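MRNA-binding protein PUF3 (Saccharomyces cerevisiae, PDB 3K49) binds recognition sequences in the 3' untranslated regions of mRNAs for mitochondrial proteins, promoting deadenylation and decay of COX17 mRNA and localizing bound transcripts near mitochondria. Local coordinates at residues R130-L142 with T160-L173. Sequence-based numbering, arbitrary orientation.
Sequences RIELVLELSDSVL and TIPIEKLPFILSSL
One face of the Phe168 ring receives CB of Ser138 in a CH-pi contact, the carbon lying 4.1 Å from the ring centroid and displaced toward the rim. Around the edge of the ring are Val134 CG1, in its plane and 4.0 Å from Phe168 CZ, and, close to that plane, Val141 CG2 and Ile131 CD1. With chi1 at 52°, Phe168 CG is wedged between its own backbone N and carbonyl carbon, a rotamer that sends the ring in among these side chains of 130-142. The guanidinium of Arg130 has a water at its edge, in plane, which accepts from NH1 and donates to Thr160 O at 2.7 Å, bridging the segments; Thr160 OG1 is turned to its own helix, bonded to Lys156 O. Between these two groups, Val134 CG2 and Ile161 CD1 meet tip to tip at 3.5 Å, while Val134 CG1 packs crosswise against Leu166 CD2. The contact lies where Pumilio repeats 3, 4 and 5 follow one another in the all-helical PUM-HD, 130-142 running across the boundary of repeats 3 and 4 and 160-173 across that of repeats 4 and 5; residues of helix 127-134 and the first turn of helix 141-146 lie against 160-173. Were the ring cut back to an alanine here, Ser138 CB would probably lose its aromatic partner and a gap would open between Val134 and Val141. Further along, Val141 sits as a knob in a hole formed by Phe168, Ile169, Ser172 and Leu173; its CG1 branch, anti to the backbone N (chi1 173°), reaches Leu173 CD1 at 3.8 Å. The hydroxyl of Ser172 donates to Phe168 O nearly in line with the carbonyl bond, at 2.6 Å. Ser138 OG likewise turns back within its own segment, sharing Leu135 O with Ser138 N.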
loop_
_atom_site.group_PDB
_atom_site.type_symbol
_atom_site.label_atom_id
_atom_site.label_comp_id
_atom_site.label_asym_id
_atom_site.label_seq_id
_atom_site.Cartn_x
_atom_site.Cartn_y
_atom_site.Cartn_z
ATOM N N ARG A 130 -2.126 2.980 -23.335
ATOM C CA ARG A 130 -2.365 2.384 -22.025
ATOM C C ARG A 130 -3.659 1.584 -22.010
ATOM O O ARG A 130 -3.674 0.387 -21.693
ATOM C CB ARG A 130 -2.434 3.454 -20.948
ATOM C CG ARG A 130 -1.116 4.010 -20.546
ATOM C CD ARG A 130 -1.337 5.216 -19.661
ATOM N NE ARG A 130 -0.193 6.108 -19.755
ATOM C CZ ARG A 130 -0.253 7.413 -19.550
ATOM N NH1 ARG A 130 -1.413 7.978 -19.236
ATOM N NH2 ARG A 130 0.843 8.153 -19.677
ATOM N N ILE A 131 -4.749 2.250 -22.370
ATOM C CA ILE A 131 -6.068 1.636 -22.311
ATOM C C ILE A 131 -6.153 0.489 -23.326
ATOM O O ILE A 131 -6.725 -0.574 -23.060
ATOM C CB ILE A 131 -7.203 2.692 -22.489
ATOM C CG1 ILE A 131 -8.570 2.007 -22.457
ATOM C CG2 ILE A 131 -7.013 3.489 -23.768
ATOM C CD1 ILE A 131 -8.813 1.194 -21.181
ATOM N N GLU A 132 -5.543 0.695 -24.480
ATOM C CA GLU A 132 -5.505 -0.326 -25.521
ATOM C C GLU A 132 -4.904 -1.631 -25.004
ATOM O O GLU A 132 -5.445 -2.710 -25.251
ATOM C CB GLU A 132 -4.700 0.200 -26.708
ATOM C CG GLU A 132 -4.824 -0.587 -27.993
ATOM C CD GLU A 132 -3.912 -0.024 -29.083
ATOM O OE1 GLU A 132 -3.290 -0.824 -29.815
ATOM O OE2 GLU A 132 -3.800 1.219 -29.202
ATOM N N LEU A 133 -3.787 -1.528 -24.285
ATOM C CA LEU A 133 -3.151 -2.691 -23.654
ATOM C C LEU A 133 -3.977 -3.281 -22.500
ATOM O O LEU A 133 -4.159 -4.494 -22.408
ATOM C CB LEU A 133 -1.752 -2.325 -23.145
ATOM C CG LEU A 133 -0.659 -2.175 -24.202
ATOM C CD1 LEU A 133 0.659 -1.860 -23.526
ATOM C CD2 LEU A 133 -0.535 -3.447 -25.069
ATOM N N VAL A 134 -4.460 -2.412 -21.620
ATOM C CA VAL A 134 -5.212 -2.854 -20.455
ATOM C C VAL A 134 -6.533 -3.553 -20.813
ATOM O O VAL A 134 -6.947 -4.482 -20.126
ATOM C CB VAL A 134 -5.451 -1.690 -19.469
ATOM C CG1 VAL A 134 -6.421 -2.111 -18.385
ATOM C CG2 VAL A 134 -4.115 -1.241 -18.863
ATOM N N LEU A 135 -7.175 -3.119 -21.898
ATOM C CA LEU A 135 -8.413 -3.740 -22.376
ATOM C C LEU A 135 -8.293 -5.246 -22.573
ATOM O O LEU A 135 -9.299 -5.958 -22.606
ATOM C CB LEU A 135 -8.879 -3.087 -23.680
ATOM C CG LEU A 135 -10.026 -2.084 -23.562
ATOM C CD1 LEU A 135 -9.715 -0.790 -24.278
ATOM C CD2 LEU A 135 -11.307 -2.684 -24.089
ATOM N N GLU A 136 -7.065 -5.732 -22.718
ATOM C CA GLU A 136 -6.838 -7.151 -22.970
ATOM C C GLU A 136 -7.027 -7.956 -21.703
ATOM O O GLU A 136 -7.035 -9.195 -21.742
ATOM C CB GLU A 136 -5.432 -7.388 -23.515
ATOM C CG GLU A 136 -5.204 -6.817 -24.896
ATOM C CD GLU A 136 -3.807 -7.095 -25.422
ATOM O OE1 GLU A 136 -3.266 -8.191 -25.135
ATOM O OE2 GLU A 136 -3.254 -6.218 -26.130
ATOM N N LEU A 137 -7.159 -7.243 -20.586
ATOM C CA LEU A 137 -7.317 -7.869 -19.285
ATOM C C LEU A 137 -8.768 -7.781 -18.836
ATOM O O LEU A 137 -9.096 -8.168 -17.714
ATOM C CB LEU A 137 -6.396 -7.212 -18.254
ATOM C CG LEU A 137 -4.896 -7.249 -18.556
ATOM C CD1 LEU A 137 -4.125 -6.324 -17.609
ATOM C CD2 LEU A 137 -4.354 -8.661 -18.492
ATOM N N SER A 138 -9.636 -7.311 -19.728
ATOM C CA SER A 138 -11.014 -6.984 -19.360
ATOM C C SER A 138 -11.849 -8.165 -18.832
ATOM O O SER A 138 -12.832 -7.966 -18.116
ATOM C CB SER A 138 -11.733 -6.278 -20.517
ATOM O OG SER A 138 -11.839 -7.134 -21.641
ATOM N N ASP A 139 -11.450 -9.386 -19.168
ATOM C CA ASP A 139 -12.180 -10.573 -18.748
ATOM C C ASP A 139 -11.409 -11.406 -17.748
ATOM O O ASP A 139 -11.799 -12.541 -17.447
ATOM C CB ASP A 139 -12.483 -11.455 -19.951
ATOM C CG ASP A 139 -13.332 -10.760 -20.968
ATOM O OD1 ASP A 139 -14.541 -10.567 -20.705
ATOM O OD2 ASP A 139 -12.782 -10.402 -22.027
ATOM N N SER A 140 -10.318 -10.852 -17.234
ATOM C CA SER A 140 -9.403 -11.629 -16.401
ATOM C C SER A 140 -9.071 -10.875 -15.135
ATOM O O SER A 140 -8.108 -11.203 -14.437
ATOM C CB SER A 140 -8.118 -11.942 -17.165
ATOM O OG SER A 140 -8.399 -12.469 -18.444
ATOM N N VAL A 141 -9.888 -9.871 -14.839
ATOM C CA VAL A 141 -9.641 -8.979 -13.719
ATOM C C VAL A 141 -9.472 -9.701 -12.394
ATOM O O VAL A 141 -8.427 -9.551 -11.750
ATOM C CB VAL A 141 -10.717 -7.910 -13.618
ATOM C CG1 VAL A 141 -10.522 -7.098 -12.354
ATOM C CG2 VAL A 141 -10.655 -7.021 -14.856
ATOM N N LEU A 142 -10.477 -10.482 -11.991
ATOM C CA LEU A 142 -10.374 -11.295 -10.764
ATOM C C LEU A 142 -9.111 -12.164 -10.758
ATOM O O LEU A 142 -8.378 -12.211 -9.763
ATOM C CB LEU A 142 -11.623 -12.171 -10.533
ATOM C CG LEU A 142 -12.860 -11.487 -9.947
ATOM C CD1 LEU A 142 -14.032 -12.443 -9.950
ATOM C CD2 LEU A 142 -12.582 -10.968 -8.541
ATOM N N THR A 160 -2.727 4.983 -13.579
ATOM C CA THR A 160 -2.324 5.662 -14.820
ATOM C C THR A 160 -3.479 5.952 -15.784
ATOM O O THR A 160 -3.323 6.745 -16.719
ATOM C CB THR A 160 -1.235 4.854 -15.591
ATOM O OG1 THR A 160 -1.769 3.582 -16.002
ATOM C CG2 THR A 160 0.021 4.637 -14.727
ATOM N N ILE A 161 -4.628 5.307 -15.578
ATOM C CA ILE A 161 -5.751 5.473 -16.505
ATOM C C ILE A 161 -6.985 5.970 -15.768
ATOM O O ILE A 161 -7.276 5.495 -14.675
ATOM C CB ILE A 161 -6.081 4.164 -17.258
ATOM C CG1 ILE A 161 -4.843 3.624 -17.963
ATOM C CG2 ILE A 161 -7.203 4.389 -18.263
ATOM C CD1 ILE A 161 -4.965 2.163 -18.408
ATOM N N PRO A 162 -7.696 6.957 -16.349
ATOM C CA PRO A 162 -8.915 7.498 -15.736
ATOM C C PRO A 162 -9.971 6.417 -15.600
ATOM O O PRO A 162 -10.326 5.775 -16.591
ATOM C CB PRO A 162 -9.371 8.554 -16.745
ATOM C CG PRO A 162 -8.108 8.975 -17.432
ATOM C CD PRO A 162 -7.321 7.706 -17.562
ATOM N N ILE A 163 -10.460 6.230 -14.376
ATOM C CA ILE A 163 -11.378 5.138 -14.045
ATOM C C ILE A 163 -12.598 5.055 -14.969
ATOM O O ILE A 163 -13.115 3.967 -15.216
ATOM C CB ILE A 163 -11.841 5.236 -12.567
ATOM C CG1 ILE A 163 -12.568 3.954 -12.137
ATOM C CG2 ILE A 163 -12.670 6.523 -12.333
ATOM C CD1 ILE A 163 -11.654 2.773 -11.988
ATOM N N GLU A 164 -13.059 6.197 -15.477
ATOM C CA GLU A 164 -14.113 6.215 -16.496
ATOM C C GLU A 164 -13.760 5.329 -17.698
ATOM O O GLU A 164 -14.643 4.774 -18.357
ATOM C CB GLU A 164 -14.406 7.649 -16.967
ATOM C CG GLU A 164 -13.217 8.388 -17.575
ATOM C CD GLU A 164 -13.473 9.883 -17.742
ATOM O OE1 GLU A 164 -12.491 10.649 -17.889
ATOM O OE2 GLU A 164 -14.659 10.291 -17.722
ATOM N N LYS A 165 -12.474 5.189 -17.990
ATOM C CA LYS A 165 -12.070 4.328 -19.096
ATOM C C LYS A 165 -11.929 2.873 -18.676
ATOM O O LYS A 165 -11.662 2.005 -19.509
ATOM C CB LYS A 165 -10.762 4.816 -19.718
ATOM C CG LYS A 165 -10.805 6.244 -20.257
ATOM C CD LYS A 165 -9.454 6.623 -20.856
ATOM C CE LYS A 165 -9.470 8.007 -21.487
ATOM N NZ LYS A 165 -8.132 8.360 -22.052
ATOM N N LEU A 166 -12.135 2.606 -17.389
ATOM C CA LEU A 166 -11.965 1.264 -16.830
ATOM C C LEU A 166 -13.211 0.670 -16.150
ATOM O O LEU A 166 -13.115 0.173 -15.022
ATOM C CB LEU A 166 -10.853 1.295 -15.785
ATOM C CG LEU A 166 -9.411 1.562 -16.184
ATOM C CD1 LEU A 166 -8.589 1.717 -14.906
ATOM C CD2 LEU A 166 -8.887 0.428 -17.043
ATOM N N PRO A 167 -14.374 0.689 -16.824
ATOM C CA PRO A 167 -15.609 0.262 -16.138
ATOM C C PRO A 167 -15.554 -1.203 -15.749
ATOM O O PRO A 167 -16.120 -1.608 -14.733
ATOM C CB PRO A 167 -16.698 0.454 -17.198
ATOM C CG PRO A 167 -16.051 1.251 -18.309
ATOM C CD PRO A 167 -14.590 0.946 -18.256
ATOM N N PHE A 168 -14.853 -1.985 -16.564
ATOM C CA PHE A 168 -14.804 -3.439 -16.426
ATOM C C PHE A 168 -14.071 -3.921 -15.176
ATOM O O PHE A 168 -14.074 -5.113 -14.867
ATOM C CB PHE A 168 -14.148 -4.051 -17.662
ATOM C CG PHE A 168 -12.826 -3.445 -17.998
ATOM C CD1 PHE A 168 -11.664 -3.945 -17.445
ATOM C CD2 PHE A 168 -12.747 -2.364 -18.862
ATOM C CE1 PHE A 168 -10.436 -3.381 -17.752
ATOM C CE2 PHE A 168 -11.522 -1.790 -19.184
ATOM C CZ PHE A 168 -10.361 -2.295 -18.628
ATOM N N ILE A 169 -13.426 -3.007 -14.463
ATOM C CA ILE A 169 -12.742 -3.403 -13.242
ATOM C C ILE A 169 -13.776 -3.649 -12.143
ATOM O O ILE A 169 -13.961 -4.781 -11.694
ATOM C CB ILE A 169 -11.681 -2.379 -12.795
ATOM C CG1 ILE A 169 -10.525 -2.356 -13.793
ATOM C CG2 ILE A 169 -11.143 -2.763 -11.420
ATOM C CD1 ILE A 169 -9.307 -1.609 -13.301
ATOM N N LEU A 170 -14.475 -2.595 -11.738
ATOM C CA LEU A 170 -15.482 -2.722 -10.688
ATOM C C LEU A 170 -16.623 -3.658 -11.082
ATOM O O LEU A 170 -17.086 -4.460 -10.269
ATOM C CB LEU A 170 -16.041 -1.357 -10.282
ATOM C CG LEU A 170 -16.609 -1.383 -8.871
ATOM C CD1 LEU A 170 -15.520 -1.813 -7.914
ATOM C CD2 LEU A 170 -17.154 -0.037 -8.487
ATOM N N SER A 171 -17.062 -3.568 -12.333
ATOM C CA SER A 171 -18.162 -4.396 -12.799
ATOM C C SER A 171 -17.819 -5.871 -12.658
ATOM O O SER A 171 -18.711 -6.709 -12.568
ATOM C CB SER A 171 -18.514 -4.061 -14.248
ATOM O OG SER A 171 -17.677 -4.756 -15.156
ATOM N N SER A 172 -16.528 -6.187 -12.632
ATOM C CA SER A 172 -16.085 -7.574 -12.466
ATOM C C SER A 172 -15.972 -7.941 -10.994
ATOM O O SER A 172 -15.862 -9.111 -10.648
ATOM C CB SER A 172 -14.726 -7.816 -13.148
ATOM O OG SER A 172 -14.794 -7.613 -14.550
ATOM N N LEU A 173 -15.983 -6.934 -10.127
ATOM C CA LEU A 173 -15.753 -7.170 -8.707
ATOM C C LEU A 173 -17.034 -7.307 -7.882
ATOM O O LEU A 173 -17.012 -7.896 -6.799
ATOM C CB LEU A 173 -14.880 -6.060 -8.123
ATOM C CG LEU A 173 -13.376 -6.321 -8.093
ATOM C CD1 LEU A 173 -12.901 -6.672 -9.460
ATOM C CD2 LEU A 173 -12.637 -5.099 -7.561
HETATM O O HOH W 1 -4.197 6.958 -19.295
#